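Local coordinates for protein maltose operon transcriptional repressor (PDB 3HCW) that probably represses transcription of the maltose operon, binding DNA under the control of a small effector as regulators of the LacI type do, at residues L32-T37 and Y43-T48; F72-S77 and D81-M86. All blocks are in the same frame, centred on the assembly; numbering follows the deposited sequence.

Interaction 1. Residues L32-T37 and Y43-T48; sequences LGISET and YGTQTT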
loop_
_atom_site.group_PDB
_atom_site.type_symbol
_atom_site.label_atom_id
_atom_site.label_comp_id
_atom_site.label_asym_id
_atom_site.label_seq_id
_atom_site.Cartn_x
_atom_site.Cartn_y
_atom_site.Cartn_z
ATOM N N LEU A 32 5.074 11.057 1.844
ATOM C CA LEU A 32 6.535 10.862 1.963
ATOM C C LEU A 32 7.336 11.979 1.273
ATOM O O LEU A 32 8.306 12.510 1.836
ATOM C CB LEU A 32 6.954 9.492 1.406
ATOM C CG LEU A 32 8.432 9.090 1.498
ATOM C CD1 LEU A 32 8.850 8.815 2.935
ATOM C CD2 LEU A 32 8.710 7.876 0.643
ATOM N N GLY A 33 6.924 12.333 0.058
ATOM C CA GLY A 33 7.516 13.444 -0.665
ATOM C C GLY A 33 7.427 14.745 0.116
ATOM O O GLY A 33 8.436 15.443 0.272
ATOM N N ILE A 34 6.232 15.070 0.623
ATOM C CA ILE A 34 6.063 16.283 1.425
ATOM C C ILE A 34 6.911 16.264 2.701
ATOM O O ILE A 34 7.652 17.207 2.969
ATOM C CB ILE A 34 4.592 16.523 1.826
ATOM C CG1 ILE A 34 3.744 16.831 0.599
ATOM C CG2 ILE A 34 4.496 17.687 2.854
ATOM C CD1 ILE A 34 2.332 16.392 0.715
ATOM N N SER A 35 6.814 15.172 3.456
ATOM C CA SER A 35 7.397 15.108 4.796
ATOM C C SER A 35 8.921 15.155 4.798
ATOM O O SER A 35 9.503 15.888 5.582
ATOM C CB SER A 35 6.896 13.880 5.559
ATOM O OG SER A 35 7.155 12.700 4.828
ATOM N N GLU A 36 9.562 14.388 3.916
ATOM C CA GLU A 36 11.023 14.373 3.872
ATOM C C GLU A 36 11.603 15.744 3.495
ATOM O O GLU A 36 12.613 16.152 4.052
ATOM C CB GLU A 36 11.564 13.240 2.985
ATOM C CG GLU A 36 11.529 13.479 1.479
ATOM C CD GLU A 36 11.512 12.185 0.676
ATOM O OE1 GLU A 36 10.834 12.142 -0.376
ATOM O OE2 GLU A 36 12.166 11.209 1.101
ATOM N N THR A 37 10.934 16.457 2.592
ATOM C CA THR A 37 11.327 17.810 2.193
ATOM C C THR A 37 11.165 18.785 3.361
ATOM O O THR A 37 12.107 19.492 3.717
ATOM C CB THR A 37 10.518 18.266 0.960
ATOM O OG1 THR A 37 10.925 17.483 -0.168
ATOM C CG2 THR A 37 10.713 19.775 0.647
ATOM N N TYR A 43 10.881 21.668 9.415
ATOM C CA TYR A 43 9.426 21.709 9.475
ATOM C C TYR A 43 8.831 20.340 9.752
ATOM O O TYR A 43 9.274 19.336 9.197
ATOM C CB TYR A 43 8.844 22.313 8.189
ATOM C CG TYR A 43 8.849 23.828 8.191
ATOM C CD1 TYR A 43 10.019 24.548 7.903
ATOM C CD2 TYR A 43 7.691 24.545 8.505
ATOM C CE1 TYR A 43 10.027 25.940 7.912
ATOM C CE2 TYR A 43 7.684 25.939 8.513
ATOM C CZ TYR A 43 8.852 26.626 8.215
ATOM O OH TYR A 43 8.850 27.999 8.232
ATOM N N GLY A 44 7.841 20.309 10.639
ATOM C CA GLY A 44 7.094 19.085 10.923
ATOM C C GLY A 44 5.837 19.067 10.079
ATOM O O GLY A 44 5.501 20.067 9.442
ATOM N N THR A 45 5.156 17.924 10.052
ATOM C CA THR A 45 3.913 17.770 9.293
ATOM C C THR A 45 2.815 17.158 10.155
ATOM O O THR A 45 3.098 16.411 11.091
ATOM C CB THR A 45 4.085 16.902 8.014
ATOM O OG1 THR A 45 4.347 15.541 8.371
ATOM C CG2 THR A 45 5.206 17.421 7.114
ATOM N N GLN A 46 1.565 17.473 9.828
ATOM C CA GLN A 46 0.420 16.939 10.559
ATOM C C GLN A 46 -0.734 16.609 9.607
ATOM O O GLN A 46 -1.475 17.501 9.153
ATOM C CB GLN A 46 -0.021 17.920 11.645
ATOM C CG GLN A 46 -0.906 17.312 12.725
ATOM C CD GLN A 46 -1.691 18.365 13.492
ATOM O OE1 GLN A 46 -1.126 19.331 14.007
ATOM N NE2 GLN A 46 -3.003 18.181 13.570
ATOM N N THR A 47 -0.856 15.315 9.319
ATOM C CA THR A 47 -1.850 14.753 8.415
ATOM C C THR A 47 -3.228 14.671 9.081
ATOM O O THR A 47 -3.357 14.070 10.156
ATOM C CB THR A 47 -1.417 13.324 7.995
ATOM O OG1 THR A 47 -0.066 13.343 7.515
ATOM C CG2 THR A 47 -2.325 12.763 6.919
ATOM N N THR A 48 -4.251 15.253 8.445
ATOM C CA THR A 48 -5.643 15.129 8.929
ATOM C C THR A 48 -6.079 13.664 8.932
ATOM O O THR A 48 -5.644 12.875 8.082
ATOM C CB THR A 48 -6.682 15.979 8.123
ATOM O OG1 THR A 48 -6.804 15.484 6.784
ATOM C CG2 THR A 48 -6.312 17.461 8.096
#

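Interaction 2. Residues F72-S77 and D81-M86; sequences FILLYS and DPIKQM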
loop_
_atom_site.group_PDB
_atom_site.type_symbol
_atom_site.label_atom_id
_atom_site.label_comp_id
_atom_site.label_asym_id
_atom_site.label_seq_id
_atom_site.Cartn_x
_atom_site.Cartn_y
_atom_site.Cartn_z
ATOM N N PHE A 72 -0.819 25.055 5.083
ATOM C CA PHE A 72 -1.509 23.844 4.669
ATOM C C PHE A 72 -1.123 23.409 3.272
ATOM O O PHE A 72 -0.670 24.206 2.462
ATOM C CB PHE A 72 -3.014 24.061 4.721
ATOM C CG PHE A 72 -3.582 23.988 6.095
ATOM C CD1 PHE A 72 -3.984 22.772 6.617
ATOM C CD2 PHE A 72 -3.707 25.135 6.875
ATOM C CE1 PHE A 72 -4.530 22.682 7.901
ATOM C CE2 PHE A 72 -4.249 25.061 8.151
ATOM C CZ PHE A 72 -4.669 23.829 8.666
ATOM N N ILE A 73 -1.296 22.129 3.003
ATOM C CA ILE A 73 -1.207 21.611 1.650
ATOM C C ILE A 73 -2.467 20.775 1.467
ATOM O O ILE A 73 -2.619 19.748 2.136
ATOM C CB ILE A 73 0.067 20.742 1.438
ATOM C CG1 ILE A 73 1.352 21.559 1.657
ATOM C CG2 ILE A 73 0.073 20.117 0.054
ATOM C CD1 ILE A 73 2.631 20.758 1.446
ATOM N N LEU A 74 -3.390 21.241 0.618
ATOM C CA LEU A 74 -4.585 20.455 0.264
ATOM C C LEU A 74 -4.191 19.377 -0.731
ATOM O O LEU A 74 -3.705 19.684 -1.819
ATOM C CB LEU A 74 -5.675 21.325 -0.360
ATOM C CG LEU A 74 -6.231 22.520 0.414
ATOM C CD1 LEU A 74 -7.364 23.142 -0.356
ATOM C CD2 LEU A 74 -6.718 22.090 1.757
ATOM N N LEU A 75 -4.406 18.118 -0.361
ATOM C CA LEU A 75 -3.988 16.983 -1.186
ATOM C C LEU A 75 -5.030 16.544 -2.224
ATOM O O LEU A 75 -4.988 15.412 -2.704
ATOM C CB LEU A 75 -3.624 15.782 -0.322
ATOM C CG LEU A 75 -2.377 15.624 0.556
ATOM C CD1 LEU A 75 -1.697 14.316 0.176
ATOM C CD2 LEU A 75 -1.402 16.731 0.442
ATOM N N TYR A 76 -5.949 17.440 -2.570
ATOM C CA TYR A 76 -6.939 17.191 -3.612
ATOM C C TYR A 76 -7.419 18.528 -4.176
ATOM O O TYR A 76 -7.205 19.570 -3.567
ATOM C CB TYR A 76 -8.122 16.382 -3.057
ATOM C CG TYR A 76 -8.938 17.137 -2.038
ATOM C CD1 TYR A 76 -8.616 17.083 -0.683
ATOM C CD2 TYR A 76 -10.033 17.911 -2.431
ATOM C CE1 TYR A 76 -9.359 17.786 0.252
ATOM C CE2 TYR A 76 -10.772 18.616 -1.511
ATOM C CZ TYR A 76 -10.432 18.547 -0.175
ATOM O OH TYR A 76 -11.179 19.239 0.729
ATOM N N SER A 77 -8.076 18.485 -5.333
ATOM C CA SER A 77 -8.707 19.668 -5.918
ATOM C C SER A 77 -10.176 19.382 -6.224
ATOM O O SER A 77 -10.507 18.363 -6.838
ATOM C CB SER A 77 -7.973 20.087 -7.193
ATOM O OG SER A 77 -8.503 21.287 -7.726
ATOM N N ASP A 81 -14.764 23.836 -3.100
ATOM C CA ASP A 81 -14.272 23.147 -1.915
ATOM C C ASP A 81 -14.402 24.121 -0.741
ATOM O O ASP A 81 -13.777 25.187 -0.748
ATOM C CB ASP A 81 -12.820 22.695 -2.124
ATOM C CG ASP A 81 -12.288 21.839 -0.981
ATOM O OD1 ASP A 81 -11.081 21.951 -0.670
ATOM O OD2 ASP A 81 -13.060 21.048 -0.400
ATOM N N PRO A 82 -15.253 23.775 0.247
ATOM C CA PRO A 82 -15.550 24.641 1.395
ATOM C C PRO A 82 -14.402 24.744 2.400
ATOM O O PRO A 82 -14.332 25.717 3.155
ATOM C CB PRO A 82 -16.769 23.967 2.047
ATOM C CG PRO A 82 -17.226 22.914 1.081
ATOM C CD PRO A 82 -16.014 22.518 0.314
ATOM N N ILE A 83 -13.526 23.744 2.416
ATOM C CA ILE A 83 -12.332 23.786 3.258
ATOM C C ILE A 83 -11.205 24.594 2.579
ATOM O O ILE A 83 -10.396 25.213 3.261
ATOM C CB ILE A 83 -11.926 22.357 3.780
ATOM C CG1 ILE A 83 -10.799 22.414 4.819
ATOM C CG2 ILE A 83 -11.583 21.438 2.661
ATOM C CD1 ILE A 83 -9.401 22.141 4.270
ATOM N N LYS A 84 -11.183 24.616 1.245
ATOM C CA LYS A 84 -10.360 25.578 0.503
ATOM C C LYS A 84 -10.886 26.999 0.737
ATOM O O LYS A 84 -10.099 27.937 0.850
ATOM C CB LYS A 84 -10.327 25.250 -0.997
ATOM C CG LYS A 84 -9.358 26.114 -1.830
ATOM C CD LYS A 84 -9.159 25.576 -3.250
ATOM C CE LYS A 84 -10.340 25.893 -4.162
ATOM N NZ LYS A 84 -10.238 25.186 -5.470
ATOM N N GLN A 85 -12.213 27.142 0.814
ATOM C CA GLN A 85 -12.854 28.413 1.185
ATOM C C GLN A 85 -12.539 28.859 2.616
ATOM O O GLN A 85 -12.386 30.054 2.874
ATOM C CB GLN A 85 -14.373 28.352 0.988
ATOM C CG GLN A 85 -14.864 29.037 -0.283
ATOM C CD GLN A 85 -14.426 30.495 -0.386
ATOM O OE1 GLN A 85 -13.800 30.897 -1.371
ATOM N NE2 GLN A 85 -14.749 31.292 0.632
ATOM N N MET A 86 -12.445 27.888 3.526
ATOM C CA MET A 86 -12.081 28.127 4.927
ATOM C C MET A 86 -10.704 28.791 5.029
ATOM O O MET A 86 -10.578 29.851 5.641
ATOM C CB MET A 86 -12.130 26.807 5.717
ATOM C CG MET A 86 -11.830 26.895 7.219
ATOM S SD MET A 86 -12.046 25.272 7.982
ATOM C CE MET A 86 -13.827 25.264 8.151
#

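Interaction 1. Residues L32-T37 and Y43-T48
Thr45 presses its methyl group against the flank of helix 25-39, and this one side chain carries about half of the 103 Å² buried between the two segments, with Ser35 and Ile34 supplying most of the rest. Its CG2 lies 3.9 Å from Ser35 CA, touching the helix backbone itself, and 4.3 Å from Ile34 CG2, a looser meeting of two methyl branches. With chi1 of Thr45 at 68°, the methyl is the branch that reaches closest to the helix. OG1 faces Ser35 CB at 4.1 Å, a van der Waals approach; in the conformer described here, the hydroxyl of Ser35 instead turns back within its own helix to Leu31 O. Here a helix packs on the strand that follows it in an alpha/beta sheet of the periplasmic binding protein-like type: helix 25-39 runs out, the chain turns, and strand 44-47 enters as the outermost strand of the sheet within this chain, paired with strand 9-13. The buried Ile34 continues the layer inward, since it also rests on Leu12 of strand 9-13, which Thr45 touches as well.

Interaction 2. Residues F72-S77 and D81-M86
Tyr76 reaches from the loop after strand 71-74 to the start of helix 82-89, where its OH donates to Asp81 OD2 over 2.8 Å. The carboxylate oxygen is met on its syn side, 20° out of the carboxylate plane, while it sits in plane at the edge of the tyrosine ring; ring and carboxylate are turned 70° apart. Ile83 CG2 also approaches the ring edge, but its 3.0 Å separation from Tyr76 OH is doubtfully short. Asp81 holds its carboxylate with CG anti to the backbone N, which brings OD1 over the first turn as an N-cap: Lys84 N bonds to it, though weakly, at 3.3 Å and with an N-H···O angle of 131°. One carboxylate thus serves both the helix end and the tyrosine.

The tightly packed part is centred on the buried Leu74, which has the largest area covered in the contact. Its CD2 slides past Ile83 CD1 at 3.7 Å, and its CD1 meets Lys84 CB at the same separation, the leucine and lysine side chains crossing at about a right angle. Val13 of strand 9-13 backs both Leu74 and Ile83, and Val96 of strand 94-97 also lies on Leu74. Beyond this core the lysine chain bends, and NZ lies in a long, weak ion pair with Asp105 OD1. Tyr76 marks the looser side: it is partly exposed, with a bound glycerol, probably from the crystallisation liquor, about 5 Å from its side chain. A strand, a loop leaving its end, and a capped helix laid over the sheet form the first half of a beta-alpha-beta crossover, the repeating element of the Rossmann-like domains in periplasmic binding protein-like repressors.

How the interactions relate
From the N terminus, the chain passes through strand 9-13 and helix 25-39 before interaction 1 closes the short turn into edge strand 44-47. Helix 53-65 and strand 71-74 follow, and interaction 2 then closes a still shorter loop into helix 82-89. The two contacts come in series, neither enclosing nor crossing the other. They lie on opposite faces of one sheet, whose order here is 44-47, 9-13, 71-74, 94-97, with centres 16 Å apart. The link runs by way of strand 71-74 and its end: on one face Ile34 CD1 packs on Leu75 CD2 at 3.8 Å, and Ile34 CG2 on Ile73 CD1 at 3.9 Å, while Leu74, between them in sequence, faces helix 82-89 on the other.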